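Local coordinates for uncharacterized conserved protein YjbQ/UPF0047 family, ortholog yugU B.subtilis (Clostridium acetobutylicum, PDB 1VMH), which is of unknown function but has the YjbQ-like fold of the UPF0047 family and assembles as three chains, at residues L21-N25 against D26-I30; P69-T72 against R73-V77. All blocks are in the same frame, centred on the assembly; numbering follows the deposited sequence.

Interaction 1 (L21-N25 against D26-I30); sequences LKTSN and DDQFI
Gln-28 reaches back across the turn with its side-chain amide and takes hold of the backbone around Ser-24. Its OE1 accepts the N-H of Ser-24 at 2.8 Å from Ser-24 N. The bond is almost perfectly straight, 179° at the hydrogen, and it lies in the carbonyl plane on a lone pair of OE1. The next N-H along gives a weak second bond, with Asn-25 N 3.5 Å from Gln-28 OE1. The other end of the amide is tied through water. Water 1 accepts from Gln-28 NE2 at 3.1 Å and donates to Lys-22 O at 2.6 Å. Both ends are engaged, which should hold the amide in this rotation. The Gln-28 chain is extended, with CG anti to the backbone N (chi1 -168°), and this carries the amide over to the backbone of 24-25. Beside it, Ile-30 CD1 meets Thr-23 CG2 at 3.9 Å, the two side chains crossing at about a right angle. Thr-23 OG1 is turned elsewhere, to hydrogen bonds with Glu-130 and the backbone N of Arg-135. The turn joins strand 18-22, outermost in its sheet within this chain, to strand 28-31. Strand 28-31 pairs with strand 124-130, and Phe-29 on it packs against helix 69-82.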
ATOM      1  N   LEU A  21      -4.314 -18.248 -11.549  1.00 17.75           N
ATOM      2  CA  LEU A  21      -4.732 -17.304 -12.589  1.00 19.94           C
ATOM      3  C   LEU A  21      -3.773 -17.407 -13.731  1.00 20.89           C
ATOM      4  O   LEU A  21      -2.567 -17.431 -13.498  1.00 24.92           O
ATOM      5  CB  LEU A  21      -4.642 -15.863 -12.069  1.00 21.16           C
ATOM      6  CG  LEU A  21      -5.316 -15.529 -10.752  1.00 23.05           C
ATOM      7  CD1 LEU A  21      -5.104 -14.061 -10.399  1.00 20.13           C
ATOM      8  CD2 LEU A  21      -6.820 -15.861 -10.838  1.00 25.09           C
ATOM      9  N   LYS A  22      -4.291 -17.439 -14.961  1.00 20.36           N
ATOM     10  CA  LYS A  22      -3.484 -17.371 -16.155  1.00 22.01           C
ATOM     11  C   LYS A  22      -3.646 -15.967 -16.709  1.00 23.41           C
ATOM     12  O   LYS A  22      -4.759 -15.551 -17.033  1.00 27.92           O
ATOM     13  CB  LYS A  22      -3.983 -18.400 -17.186  1.00 19.55           C
ATOM     14  N   THR A  23      -2.563 -15.192 -16.721  1.00 18.90           N
ATOM     15  CA  THR A  23      -2.597 -13.841 -17.268  1.00 18.31           C
ATOM     16  C   THR A  23      -2.259 -13.920 -18.753  1.00 19.55           C
ATOM     17  O   THR A  23      -1.558 -14.839 -19.189  1.00 20.35           O
ATOM     18  CB  THR A  23      -1.657 -12.876 -16.493  1.00 16.74           C
ATOM     19  OG1 THR A  23      -0.286 -13.248 -16.660  1.00 16.80           O
ATOM     20  CG2 THR A  23      -2.034 -12.919 -14.998  1.00 21.58           C
ATOM     21  N   SER A  24      -2.744 -12.948 -19.515  1.00 21.52           N
ATOM     22  CA  SER A  24      -2.696 -13.039 -20.979  1.00 20.91           C
ATOM     23  C   SER A  24      -2.018 -11.873 -21.731  1.00 22.56           C
ATOM     24  O   SER A  24      -1.783 -11.967 -22.930  1.00 23.80           O
ATOM     25  CB  SER A  24      -4.109 -13.300 -21.533  1.00 22.66           C
ATOM     26  OG  SER A  24      -5.007 -12.299 -21.129  1.00 26.68           O
ATOM     27  N   ASN A  25      -1.691 -10.790 -21.036  1.00 22.65           N
ATOM     28  CA  ASN A  25      -0.954  -9.657 -21.623  1.00 22.51           C
ATOM     29  C   ASN A  25       0.235  -9.310 -20.736  1.00 20.86           C
ATOM     30  O   ASN A  25       0.274  -9.731 -19.575  1.00 23.26           O
ATOM     31  CB  ASN A  25      -1.873  -8.440 -21.725  1.00 22.13           C
ATOM     32  CG  ASN A  25      -3.130  -8.724 -22.548  1.00 29.41           C
ATOM     33  OD1 ASN A  25      -3.070  -9.461 -23.538  1.00 33.67           O
ATOM     34  ND2 ASN A  25      -4.267  -8.145 -22.142  1.00 35.73           N
ATOM     35  N   ASP A  26       1.183  -8.504 -21.240  1.00 19.64           N
ATOM     36  CA  ASP A  26       2.319  -8.127 -20.402  1.00 18.12           C
ATOM     37  C   ASP A  26       1.853  -7.358 -19.177  1.00 16.24           C
ATOM     38  O   ASP A  26       2.347  -7.621 -18.094  1.00 17.37           O
ATOM     39  CB  ASP A  26       3.433  -7.362 -21.123  1.00 21.86           C
ATOM     40  CG  ASP A  26       2.963  -6.099 -21.787  1.00 26.58           C
ATOM     41  OD1 ASP A  26       1.841  -6.078 -22.335  1.00 29.84           O
ATOM     42  OD2 ASP A  26       3.750  -5.122 -21.775  1.00 39.37           O
ATOM     43  N   ASP A  27       0.904  -6.443 -19.348  1.00 15.93           N
ATOM     44  CA  ASP A  27       0.229  -5.845 -18.198  1.00 17.49           C
ATOM     45  C   ASP A  27      -1.277  -6.041 -18.273  1.00 15.31           C
ATOM     46  O   ASP A  27      -1.866  -6.024 -19.359  1.00 16.87           O
ATOM     47  CB  ASP A  27       0.645  -4.389 -17.932  1.00 18.77           C
ATOM     48  CG  ASP A  27       0.370  -3.452 -19.073  1.00 22.31           C
ATOM     49  OD1 ASP A  27      -0.200  -3.857 -20.109  1.00 24.51           O
ATOM     50  OD2 ASP A  27       0.739  -2.259 -18.935  1.00 22.44           O
ATOM     51  N   GLN A  28      -1.900  -6.230 -17.106  1.00 15.07           N
ATOM     52  CA  GLN A  28      -3.297  -6.605 -17.073  1.00 15.36           C
ATOM     53  C   GLN A  28      -3.876  -6.429 -15.674  1.00 15.13           C
ATOM     54  O   GLN A  28      -3.195  -6.733 -14.697  1.00 15.79           O
ATOM     55  CB  GLN A  28      -3.425  -8.079 -17.478  1.00 16.81           C
ATOM     56  CG  GLN A  28      -4.829  -8.565 -17.780  1.00 17.25           C
ATOM     57  CD  GLN A  28      -4.886 -10.012 -18.157  1.00 17.66           C
ATOM     58  OE1 GLN A  28      -3.866 -10.644 -18.318  1.00 20.13           O
ATOM     59  NE2 GLN A  28      -6.093 -10.550 -18.312  1.00 22.46           N
ATOM     60  N   PHE A  29      -5.097  -5.917 -15.583  1.00 14.60           N
ATOM     61  CA  PHE A  29      -5.855  -5.906 -14.334  1.00 15.22           C
ATOM     62  C   PHE A  29      -6.863  -7.047 -14.442  1.00 15.10           C
ATOM     63  O   PHE A  29      -7.659  -7.098 -15.402  1.00 17.59           O
ATOM     64  CB  PHE A  29      -6.628  -4.609 -14.112  1.00 16.56           C
ATOM     65  CG  PHE A  29      -5.869  -3.534 -13.402  1.00 18.69           C
ATOM     66  CD1 PHE A  29      -4.515  -3.299 -13.641  1.00 22.32           C
ATOM     67  CD2 PHE A  29      -6.534  -2.717 -12.484  1.00 16.61           C
ATOM     68  CE1 PHE A  29      -3.839  -2.264 -12.938  1.00 22.22           C
ATOM     69  CE2 PHE A  29      -5.884  -1.694 -11.849  1.00 18.98           C
ATOM     70  CZ  PHE A  29      -4.560  -1.466 -12.061  1.00 21.44           C
ATOM     71  N   ILE A  30      -6.860  -7.942 -13.485  1.00 14.39           N
ATOM     72  CA  ILE A  30      -7.810  -9.062 -13.430  1.00 14.34           C
ATOM     73  C   ILE A  30      -8.687  -8.887 -12.177  1.00 13.21           C
ATOM     74  O   ILE A  30      -8.183  -8.813 -11.045  1.00 13.01           O
ATOM     75  CB  ILE A  30      -7.087 -10.429 -13.396  1.00 13.92           C
ATOM     76  CG1 ILE A  30      -6.225 -10.593 -14.665  1.00 16.68           C
ATOM     77  CG2 ILE A  30      -8.125 -11.538 -13.265  1.00 16.16           C
ATOM     78  CD1 ILE A  30      -4.786 -10.193 -14.493  1.00 30.33           C
TER
HETATM   79  O   HOH W   1      -6.144 -13.680 -18.278  1.00 32.81           O

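Interaction 2 (P69-T72 against R73-V77)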
ATOM      1  N   PRO A  69     -13.722  -0.158 -18.219  1.00 16.08           N
ATOM      2  CA  PRO A  69     -12.445  -0.570 -18.762  1.00 16.39           C
ATOM      3  C   PRO A  69     -11.497   0.576 -19.063  1.00 16.35           C
ATOM      4  O   PRO A  69     -10.282   0.362 -19.053  1.00 17.21           O
ATOM      5  CB  PRO A  69     -12.833  -1.270 -20.058  1.00 18.75           C
ATOM      6  CG  PRO A  69     -14.196  -1.681 -19.872  1.00 21.34           C
ATOM      7  CD  PRO A  69     -14.829  -0.641 -19.059  1.00 17.57           C
ATOM      8  N   ASP A  70     -12.017   1.773 -19.299  1.00 15.66           N
ATOM      9  CA  ASP A  70     -11.159   2.914 -19.627  1.00 15.32           C
ATOM     10  C   ASP A  70     -10.295   3.320 -18.414  1.00 15.13           C
ATOM     11  O   ASP A  70      -9.182   3.782 -18.582  1.00 14.90           O
ATOM     12  CB  ASP A  70     -11.971   4.127 -20.084  1.00 14.75           C
ATOM     13  CG  ASP A  70     -12.554   3.995 -21.516  1.00 15.75           C
ATOM     14  OD1 ASP A  70     -12.014   3.271 -22.379  1.00 17.74           O
ATOM     15  OD2 ASP A  70     -13.554   4.669 -21.794  1.00 17.54           O
ATOM     16  N   VAL A  71     -10.808   3.142 -17.193  1.00 16.56           N
ATOM     17  CA  VAL A  71     -10.043   3.481 -15.996  1.00 14.60           C
ATOM     18  C   VAL A  71      -8.879   2.538 -15.849  1.00 16.14           C
ATOM     19  O   VAL A  71      -7.771   2.985 -15.580  1.00 15.63           O
ATOM     20  CB  VAL A  71     -10.900   3.472 -14.735  1.00 16.51           C
ATOM     21  CG1 VAL A  71     -10.018   3.605 -13.459  1.00 15.25           C
ATOM     22  CG2 VAL A  71     -11.908   4.591 -14.802  1.00 17.63           C
ATOM     23  N   THR A  72      -9.077   1.240 -16.039  1.00 15.67           N
ATOM     24  CA  THR A  72      -7.971   0.317 -15.854  1.00 17.39           C
ATOM     25  C   THR A  72      -6.948   0.514 -16.976  1.00 15.80           C
ATOM     26  O   THR A  72      -5.741   0.491 -16.719  1.00 16.73           O
ATOM     27  CB  THR A  72      -8.426  -1.161 -15.763  1.00 22.44           C
ATOM     28  OG1 THR A  72      -9.146  -1.503 -16.946  1.00 30.78           O
ATOM     29  CG2 THR A  72      -9.307  -1.376 -14.552  1.00 26.06           C
ATOM     30  N   ARG A  73      -7.422   0.818 -18.189  1.00 15.30           N
ATOM     31  CA  ARG A  73      -6.511   1.164 -19.255  1.00 13.97           C
ATOM     32  C   ARG A  73      -5.690   2.423 -18.940  1.00 15.01           C
ATOM     33  O   ARG A  73      -4.468   2.445 -19.094  1.00 14.27           O
ATOM     34  CB  ARG A  73      -7.253   1.319 -20.584  1.00 16.12           C
ATOM     35  CG  ARG A  73      -6.403   1.874 -21.722  1.00 14.15           C
ATOM     36  CD  ARG A  73      -6.506   3.396 -21.836  1.00 14.45           C
ATOM     37  NE  ARG A  73      -5.692   3.900 -22.962  1.00 16.35           N
ATOM     38  CZ  ARG A  73      -5.083   5.079 -23.004  1.00 13.59           C
ATOM     39  NH1 ARG A  73      -5.165   5.945 -22.005  1.00 14.78           N
ATOM     40  NH2 ARG A  73      -4.380   5.410 -24.081  1.00 18.27           N
ATOM     41  N   ASP A  74      -6.363   3.462 -18.446  1.00 13.99           N
ATOM     42  CA  ASP A  74      -5.666   4.685 -18.060  1.00 13.41           C
ATOM     43  C   ASP A  74      -4.596   4.446 -17.005  1.00 14.84           C
ATOM     44  O   ASP A  74      -3.520   5.025 -17.065  1.00 14.66           O
ATOM     45  CB  ASP A  74      -6.672   5.740 -17.584  1.00 14.45           C
ATOM     46  CG  ASP A  74      -7.487   6.339 -18.733  1.00 17.14           C
ATOM     47  OD1 ASP A  74      -7.161   6.075 -19.929  1.00 13.81           O
ATOM     48  OD2 ASP A  74      -8.449   7.079 -18.434  1.00 13.89           O
ATOM     49  N   ILE A  75      -4.876   3.588 -16.041  1.00 14.37           N
ATOM     50  CA  ILE A  75      -3.893   3.310 -15.001  1.00 13.41           C
ATOM     51  C   ILE A  75      -2.682   2.583 -15.574  1.00 14.63           C
ATOM     52  O   ILE A  75      -1.549   2.990 -15.360  1.00 14.33           O
ATOM     53  CB  ILE A  75      -4.492   2.477 -13.858  1.00 14.44           C
ATOM     54  CG1 ILE A  75      -5.600   3.262 -13.133  1.00 14.65           C
ATOM     55  CG2 ILE A  75      -3.423   2.096 -12.822  1.00 16.17           C
ATOM     56  CD1 ILE A  75      -6.426   2.451 -12.137  1.00 17.45           C
ATOM     57  N   LEU A  76      -2.928   1.515 -16.319  1.00 14.32           N
ATOM     58  CA  LEU A  76      -1.834   0.749 -16.906  1.00 14.71           C
ATOM     59  C   LEU A  76      -0.993   1.605 -17.841  1.00 14.55           C
ATOM     60  O   LEU A  76       0.229   1.603 -17.770  1.00 16.45           O
ATOM     61  CB  LEU A  76      -2.375  -0.487 -17.648  1.00 16.06           C
ATOM     62  CG  LEU A  76      -2.920  -1.575 -16.739  1.00 15.00           C
ATOM     63  CD1 LEU A  76      -3.592  -2.698 -17.517  1.00 18.04           C
ATOM     64  CD2 LEU A  76      -1.818  -2.136 -15.888  1.00 16.38           C
ATOM     65  N   VAL A  77      -1.654   2.336 -18.711  1.00 16.05           N
ATOM     66  CA  VAL A  77      -0.969   3.134 -19.693  1.00 14.00           C
ATOM     67  C   VAL A  77      -0.132   4.209 -19.034  1.00 13.75           C
ATOM     68  O   VAL A  77       0.995   4.469 -19.429  1.00 17.22           O
ATOM     69  CB  VAL A  77      -1.981   3.772 -20.701  1.00 16.08           C
ATOM     70  CG1 VAL A  77      -1.371   4.960 -21.489  1.00 16.67           C
ATOM     71  CG2 VAL A  77      -2.523   2.726 -21.669  1.00 16.40           C
TER
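Val-71 and Ile-75 meet one helical turn apart, with Val-71 CG1 4.0 Å from Ile-75 CD1. Their side chains meet at a slant rather than lying alongside. Ile-75 CG1 lies anti to its own carbonyl carbon (chi1 -64°). From there it lies 3.3 Å from Val-71 O, and its CD1 extends on to the valine methyl. Asp-74 has a like first torsion, which puts its CB and CG close beside Asp-70 O. Arg-73 takes another course. Its chain bends at chi2 (-93°) and brings the guanidinium beside Asp-74. Arg-73 NH1 and Asp-74 OD1 form a salt bridge of 2.9 Å. The carboxylate oxygen is met nearly along its C-O axis, and it sits 17° out of the guanidinium plane. Val-77 CG2 packs on one face of the guanidinium, 3.6 Å above its plane and off its centre.

All of this is built on the first turns of helix 69-82, with regular i to i+4 backbone bonds. Arg-73 N donates to Pro-69 O at 3.0 Å, and Asp-74 N to Asp-70 O at 2.8 Å. The same pattern joins Ile-75 to Val-71 and Leu-76 to Thr-72.

The charged pair faces the second subunit. Arg-73 NH2 makes a salt bridge to Asp-88 of that subunit. Both Asp-74 oxygens have two partners: OD1 takes Arg-73 NH1 and Lys-90 N of the second subunit, OD2 takes His-91 N and bonds to Ser-96 OG, both of that subunit.

In the fold
From the N terminus, strand 18-22 comes first and runs into interaction 1. This contact closes the short turn into strand 28-31, so it links two strands that are each outermost in their sheets within this chain. The chain then passes through helix 33-43 and strands 48-53 and 59-65 before interaction 2 begins helix 69-82. Interaction 2 closes only successive turns of the helix and no loop. The two contacts lie in series, neither nested nor crossed, with centres about 13 Å apart. They meet in space through Phe-29, whose ring packs on Thr-72, Ile-75 and Leu-76. Asp-27 also touches Leu-76. The helix thus rests on strand 28-31, while Arg-73 and Asp-74 bond to the second subunit.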